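Spindle assembly abnormal protein 6 homolog (Drosophila melanogaster, PDB 5AL7) serves as the central scaffold of the centriole, its homodimers assembling into the ninefold cartwheel that sets centriole symmetry. Local coordinates at residues A[63-77]-A[154-168]. The protein carries 1 engineered substitution. Residues are numbered along the deposited sequence; the frame is centred on the assembly and turned at random.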
loop_
_atom_site.group_PDB
_atom_site.type_symbol
_atom_site.label_atom_id
_atom_site.label_comp_id
_atom_site.label_asym_id
_atom_site.label_seq_id
_atom_site.Cartn_x
_atom_site.Cartn_y
_atom_site.Cartn_z
ATOM N N LEU A 63 -9.339 -0.451 18.558
ATOM C CA LEU A 63 -10.112 -1.147 17.532
ATOM C C LEU A 63 -10.268 -0.238 16.325
ATOM O O LEU A 63 -10.793 0.873 16.436
ATOM C CB LEU A 63 -11.496 -1.560 18.038
ATOM C CG LEU A 63 -11.628 -2.465 19.257
ATOM C CD1 LEU A 63 -13.082 -2.558 19.694
ATOM C CD2 LEU A 63 -11.094 -3.831 18.934
ATOM N N ARG A 64 -9.781 -0.693 15.182
ATOM C CA ARG A 64 -9.920 0.070 13.953
ATOM C C ARG A 64 -10.877 -0.603 12.999
ATOM O O ARG A 64 -10.795 -1.808 12.746
ATOM C CB ARG A 64 -8.560 0.281 13.283
ATOM C CG ARG A 64 -7.746 1.380 13.938
ATOM C CD ARG A 64 -6.408 1.549 13.273
ATOM N NE ARG A 64 -5.479 0.523 13.727
ATOM C CZ ARG A 64 -5.035 -0.454 12.952
ATOM N NH1 ARG A 64 -5.402 -0.504 11.669
ATOM N NH2 ARG A 64 -4.204 -1.358 13.452
ATOM N N LEU A 65 -11.788 0.197 12.466
ATOM C CA LEU A 65 -12.780 -0.284 11.520
ATOM C C LEU A 65 -12.648 0.468 10.200
ATOM O O LEU A 65 -12.734 1.699 10.174
ATOM C CB LEU A 65 -14.173 -0.112 12.111
ATOM C CG LEU A 65 -15.352 -0.856 11.512
ATOM C CD1 LEU A 65 -15.277 -2.341 11.854
ATOM C CD2 LEU A 65 -16.603 -0.221 12.063
ATOM N N THR A 66 -12.405 -0.251 9.110
ATOM C CA THR A 66 -12.252 0.409 7.809
ATOM C C THR A 66 -13.302 -0.083 6.813
ATOM O O THR A 66 -13.670 -1.250 6.834
ATOM C CB THR A 66 -10.853 0.168 7.197
ATOM O OG1 THR A 66 -10.674 -1.229 6.931
ATOM C CG2 THR A 66 -9.763 0.647 8.128
ATOM N N GLU A 67 -13.830 0.796 5.968
ATOM C CA GLU A 67 -14.728 0.316 4.925
ATOM C C GLU A 67 -13.906 -0.360 3.838
ATOM O O GLU A 67 -13.018 0.256 3.265
ATOM C CB GLU A 67 -15.553 1.449 4.354
ATOM C CG GLU A 67 -16.600 1.955 5.298
ATOM C CD GLU A 67 -17.542 2.926 4.638
ATOM O OE1 GLU A 67 -18.002 2.639 3.499
ATOM O OE2 GLU A 67 -17.830 3.967 5.272
ATOM N N LYS A 68 -14.225 -1.613 3.535
ATOM C CA LYS A 68 -13.426 -2.407 2.604
ATOM C C LYS A 68 -13.188 -1.702 1.282
ATOM O O LYS A 68 -12.075 -1.693 0.774
ATOM C CB LYS A 68 -14.107 -3.745 2.343
ATOM C CG LYS A 68 -13.213 -4.806 1.727
ATOM C CD LYS A 68 -14.027 -6.022 1.340
ATOM C CE LYS A 68 -13.221 -7.066 0.594
ATOM N NZ LYS A 68 -14.114 -8.192 0.159
ATOM N N SER A 69 -14.246 -1.100 0.748
ATOM C CA SER A 69 -14.229 -0.414 -0.542
ATOM C C SER A 69 -13.305 0.814 -0.555
ATOM O O SER A 69 -12.686 1.137 -1.573
ATOM C CB SER A 69 -15.650 -0.010 -0.922
ATOM O OG SER A 69 -16.147 0.954 -0.018
ATOM N N ASP A 70 -13.234 1.509 0.571
ATOM C CA ASP A 70 -12.334 2.652 0.715
ATOM C C ASP A 70 -11.796 2.690 2.134
ATOM O O ASP A 70 -12.458 3.206 3.041
ATOM C CB ASP A 70 -13.038 3.973 0.386
ATOM C CG ASP A 70 -12.056 5.122 0.167
ATOM O OD1 ASP A 70 -10.908 5.025 0.639
ATOM O OD2 ASP A 70 -12.428 6.133 -0.460
ATOM N N GLN A 71 -10.580 2.172 2.318
ATOM C CA GLN A 71 -10.013 2.057 3.657
ATOM C C GLN A 71 -9.644 3.407 4.249
ATOM O O GLN A 71 -9.243 3.479 5.399
ATOM C CB GLN A 71 -8.803 1.128 3.649
ATOM C CG GLN A 71 -9.176 -0.343 3.487
ATOM C CD GLN A 71 -8.152 -1.291 4.110
ATOM O OE1 GLN A 71 -8.196 -1.576 5.317
ATOM N NE2 GLN A 71 -7.241 -1.805 3.285
ATOM N N ARG A 72 -9.803 4.474 3.469
ATOM C CA ARG A 72 -9.641 5.838 3.965
ATOM C C ARG A 72 -10.778 6.202 4.910
ATOM O O ARG A 72 -10.674 7.150 5.690
ATOM C CB ARG A 72 -9.603 6.826 2.806
ATOM C CG ARG A 72 -8.384 6.685 1.921
ATOM C CD ARG A 72 -8.413 7.725 0.846
ATOM N NE ARG A 72 -9.479 7.489 -0.119
ATOM C CZ ARG A 72 -9.807 8.357 -1.064
ATOM N NH1 ARG A 72 -9.150 9.507 -1.143
ATOM N NH2 ARG A 72 -10.786 8.085 -1.922
ATOM N N ARG A 73 -11.899 5.494 4.769
ATOM C CA ARG A 73 -13.050 5.657 5.657
ATOM C C ARG A 73 -12.814 4.872 6.952
ATOM O O ARG A 73 -13.206 3.707 7.064
ATOM C CB ARG A 73 -14.347 5.211 4.969
ATOM C CG ARG A 73 -14.566 5.795 3.569
ATOM C CD ARG A 73 -16.056 6.026 3.304
ATOM N NE ARG A 73 -16.443 7.429 3.476
ATOM C CZ ARG A 73 -17.664 7.846 3.816
ATOM N NH1 ARG A 73 -18.638 6.973 4.054
ATOM N NH2 ARG A 73 -17.907 9.148 3.941
ATOM N N MET A 74 -12.135 5.511 7.902
ATOM C CA MET A 74 -11.681 4.855 9.122
ATOM C C MET A 74 -12.332 5.371 10.395
ATOM O O MET A 74 -12.451 6.579 10.610
ATOM C CB MET A 74 -10.162 4.991 9.232
ATOM C CG MET A 74 -9.502 4.001 10.166
ATOM S SD MET A 74 -7.723 4.173 10.056
ATOM C CE MET A 74 -7.421 3.406 8.469
ATOM N N TYR A 75 -12.708 4.431 11.256
ATOM C CA TYR A 75 -13.356 4.724 12.536
ATOM C C TYR A 75 -12.567 4.035 13.620
ATOM O O TYR A 75 -12.265 2.843 13.511
ATOM C CB TYR A 75 -14.816 4.260 12.538
ATOM C CG TYR A 75 -15.563 4.757 11.333
ATOM C CD1 TYR A 75 -16.141 6.020 11.319
ATOM C CD2 TYR A 75 -15.650 3.983 10.191
ATOM C CE1 TYR A 75 -16.828 6.485 10.193
ATOM C CE2 TYR A 75 -16.328 4.440 9.067
ATOM C CZ TYR A 75 -16.914 5.687 9.073
ATOM O OH TYR A 75 -17.568 6.132 7.950
ATOM N N ILE A 76 -12.151 4.804 14.617
ATOM C CA ILE A 76 -11.231 4.287 15.618
ATOM C C ILE A 76 -11.808 4.384 17.013
ATOM O O ILE A 76 -12.348 5.425 17.387
ATOM C CB ILE A 76 -9.887 5.038 15.581
ATOM C CG1 ILE A 76 -9.228 4.869 14.214
ATOM C CG2 ILE A 76 -8.973 4.553 16.690
ATOM C CD1 ILE A 76 -7.877 5.516 14.103
ATOM N N THR A 77 -11.686 3.294 17.769
ATOM C CA THR A 77 -12.015 3.278 19.193
ATOM C C THR A 77 -10.782 2.999 20.040
ATOM O O THR A 77 -10.149 1.943 19.919
ATOM C CB THR A 77 -13.086 2.224 19.512
ATOM O OG1 THR A 77 -14.348 2.667 19.002
ATOM C CG2 THR A 77 -13.219 2.056 20.993
ATOM N N LEU A 154 -18.937 1.090 23.010
ATOM C CA LEU A 154 -17.656 1.815 23.103
ATOM C C LEU A 154 -17.661 3.146 22.340
ATOM O O LEU A 154 -18.089 3.202 21.191
ATOM C CB LEU A 154 -16.512 0.951 22.558
ATOM C CG LEU A 154 -16.152 -0.347 23.271
ATOM C CD1 LEU A 154 -15.216 -1.154 22.411
ATOM C CD2 LEU A 154 -15.558 -0.066 24.618
ATOM N N PRO A 155 -17.107 4.208 22.949
ATOM C CA PRO A 155 -17.030 5.520 22.294
ATOM C C PRO A 155 -16.098 5.478 21.090
ATOM O O PRO A 155 -14.898 5.247 21.235
ATOM C CB PRO A 155 -16.479 6.441 23.391
ATOM C CG PRO A 155 -16.587 5.677 24.647
ATOM C CD PRO A 155 -16.497 4.232 24.283
ATOM N N CYS A 156 -16.682 5.627 19.907
ATOM C CA CYS A 156 -15.959 5.550 18.640
ATOM C C CYS A 156 -15.792 6.907 17.964
ATOM O O CYS A 156 -16.633 7.784 18.091
ATOM C CB CYS A 156 -16.671 4.597 17.695
ATOM S SG CYS A 156 -15.579 3.893 16.509
ATOM N N ARG A 157 -14.710 7.048 17.217
ATOM C CA ARG A 157 -14.321 8.323 16.648
ATOM C C ARG A 157 -14.088 8.212 15.153
ATOM O O ARG A 157 -13.707 7.153 14.643
ATOM C CB ARG A 157 -13.057 8.812 17.358
ATOM C CG ARG A 157 -12.631 10.222 17.059
ATOM C CD ARG A 157 -11.109 10.308 17.032
ATOM N NE ARG A 157 -10.602 11.651 17.318
ATOM C CZ ARG A 157 -10.535 12.627 16.418
ATOM N NH1 ARG A 157 -10.962 12.419 15.179
ATOM N NH2 ARG A 157 -10.055 13.816 16.760
ATOM N N SER A 158 -14.344 9.293 14.434
ATOM C CA SER A 158 -13.994 9.328 13.020
ATOM C C SER A 158 -12.534 9.750 12.876
ATOM O O SER A 158 -12.175 10.878 13.222
ATOM C CB SER A 158 -14.901 10.266 12.258
ATOM O OG SER A 158 -14.762 9.998 10.883
ATOM N N ALA A 159 -11.688 8.829 12.425
ATOM C CA ALA A 159 -10.244 9.059 12.396
ATOM C C ALA A 159 -9.839 10.283 11.569
ATOM O O ALA A 159 -10.262 10.449 10.415
ATOM C CB ALA A 159 -9.538 7.826 11.877
ATOM N N PRO A 160 -9.016 11.154 12.165
ATOM C CA PRO A 160 -8.482 12.337 11.482
ATOM C C PRO A 160 -7.412 11.970 10.452
ATOM O O PRO A 160 -6.760 10.923 10.565
ATOM C CB PRO A 160 -7.892 13.155 12.624
ATOM C CG PRO A 160 -7.536 12.157 13.652
ATOM C CD PRO A 160 -8.551 11.059 13.556
ATOM N N LEU A 161 -7.238 12.840 9.461
ATOM C CA LEU A 161 -6.384 12.549 8.306
ATOM C C LEU A 161 -4.989 12.080 8.648
ATOM O O LEU A 161 -4.498 11.125 8.053
ATOM C CB LEU A 161 -6.288 13.776 7.403
ATOM C CG LEU A 161 -7.210 13.653 6.200
ATOM C CD1 LEU A 161 -8.678 13.638 6.662
ATOM C CD2 LEU A 161 -6.941 14.785 5.226
ATOM N N ASN A 162 -4.361 12.711 9.629
ATOM C CA ASN A 162 -3.003 12.321 9.956
ATOM C C ASN A 162 -2.917 10.848 10.333
ATOM O O ASN A 162 -2.086 10.102 9.794
ATOM C CB ASN A 162 -2.446 13.174 11.084
ATOM C CG ASN A 162 -0.935 13.102 11.152
ATOM O OD1 ASN A 162 -0.364 12.570 12.111
ATOM N ND2 ASN A 162 -0.276 13.604 10.106
ATOM N N THR A 163 -3.832 10.422 11.199
ATOM C CA THR A 163 -3.857 9.051 11.693
ATOM C C THR A 163 -4.164 8.058 10.582
ATOM O O THR A 163 -3.511 7.010 10.457
ATOM C CB THR A 163 -4.909 8.890 12.786
ATOM O OG1 THR A 163 -4.816 9.986 13.707
ATOM C CG2 THR A 163 -4.737 7.558 13.501
ATOM N N VAL A 164 -5.158 8.402 9.769
ATOM C CA VAL A 164 -5.539 7.565 8.645
ATOM C C VAL A 164 -4.371 7.349 7.705
ATOM O O VAL A 164 -4.088 6.223 7.289
ATOM C CB VAL A 164 -6.696 8.180 7.855
ATOM C CG1 VAL A 164 -7.040 7.310 6.672
ATOM C CG2 VAL A 164 -7.904 8.337 8.750
ATOM N N LEU A 165 -3.680 8.444 7.407
ATOM C CA LEU A 165 -2.535 8.425 6.513
ATOM C C LEU A 165 -1.439 7.552 7.090
ATOM O O LEU A 165 -0.762 6.838 6.351
ATOM C CB LEU A 165 -2.054 9.852 6.261
ATOM C CG LEU A 165 -0.942 10.072 5.240
ATOM C CD1 LEU A 165 -1.282 9.296 3.985
ATOM C CD2 LEU A 165 -0.830 11.561 4.935
ATOM N N PHE A 166 -1.298 7.594 8.416
ATOM C CA PHE A 166 -0.349 6.741 9.116
ATOM C C PHE A 166 -0.659 5.258 8.891
ATOM O O PHE A 166 0.225 4.463 8.533
ATOM C CB PHE A 166 -0.352 7.054 10.612
ATOM C CG PHE A 166 0.406 6.053 11.444
ATOM C CD1 PHE A 166 1.791 6.122 11.537
ATOM C CD2 PHE A 166 -0.261 5.030 12.114
ATOM C CE1 PHE A 166 2.493 5.198 12.292
ATOM C CE2 PHE A 166 0.432 4.107 12.865
ATOM C CZ PHE A 166 1.812 4.188 12.956
ATOM N N TYR A 167 -1.907 4.866 9.129
ATOM C CA TYR A 167 -2.253 3.454 8.984
ATOM C C TYR A 167 -2.249 2.968 7.523
ATOM O O TYR A 167 -1.806 1.857 7.227
ATOM C CB TYR A 167 -3.595 3.175 9.650
ATOM C CG TYR A 167 -3.505 3.191 11.157
ATOM C CD1 TYR A 167 -2.756 2.234 11.843
ATOM C CD2 TYR A 167 -4.172 4.157 11.898
ATOM C CE1 TYR A 167 -2.665 2.248 13.219
ATOM C CE2 TYR A 167 -4.088 4.177 13.271
ATOM C CZ TYR A 167 -3.336 3.219 13.930
ATOM O OH TYR A 167 -3.261 3.254 15.307
ATOM N N ILE A 168 -2.727 3.790 6.604
ATOM C CA ILE A 168 -2.735 3.374 5.207
ATOM C C ILE A 168 -1.303 3.327 4.642
ATOM O O ILE A 168 -0.962 2.421 3.870
ATOM C CB ILE A 168 -3.662 4.297 4.361
ATOM C CG1 ILE A 168 -5.113 3.866 4.553
ATOM C CG2 ILE A 168 -3.335 4.226 2.896
ATOM C CD1 ILE A 168 -6.078 4.957 4.381
#
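The junction where the SAS-6 head domain passes into its coiled coil is built here: strand 154-158 pairs antiparallel with 74-77, then the chain turns at Pro160, at the N-cap position of helix 161-187, whose inner side packs against the same sheet. Ile76 and Arg157 form a hydrogen-bonded pair, Ile76 N to Arg157 O at 2.8 Å and Arg157 N to Ile76 O at 2.9 Å; Ala159 N adds a bond to Met74 O (3.0 Å). On the helix side, Arg64 CD lies over the centre of the Tyr167 ring, a CH-pi contact 3.5 Å from the centroid. The bend at chi3 (-79°) then lays the guanidinium along that face, off-centre, planes 12° apart, a cation-pi stack, while NH2 makes a salt bridge with Glu53. Phe166 CD2 covers the opposite face. Met74 SD makes an oblique Met-aromatic contact, 4.0 Å from Tyr167 CD2, and Ile76 CD1 lies 4.1 Å from Tyr167 CE2. With an alanine at Tyr167, the Arg64 guanidinium would probably lose its stacking face, and a gap would open beside Met74 and Ile76. Nearer the second subunit, Ile168 CD1 rests on Arg72 CG at 3.8 Å. Strand pairing thus fixes where the helix starts, and the stack and apolar contacts hold its first turns to the sheet, consistent with a set direction for the coiled coil.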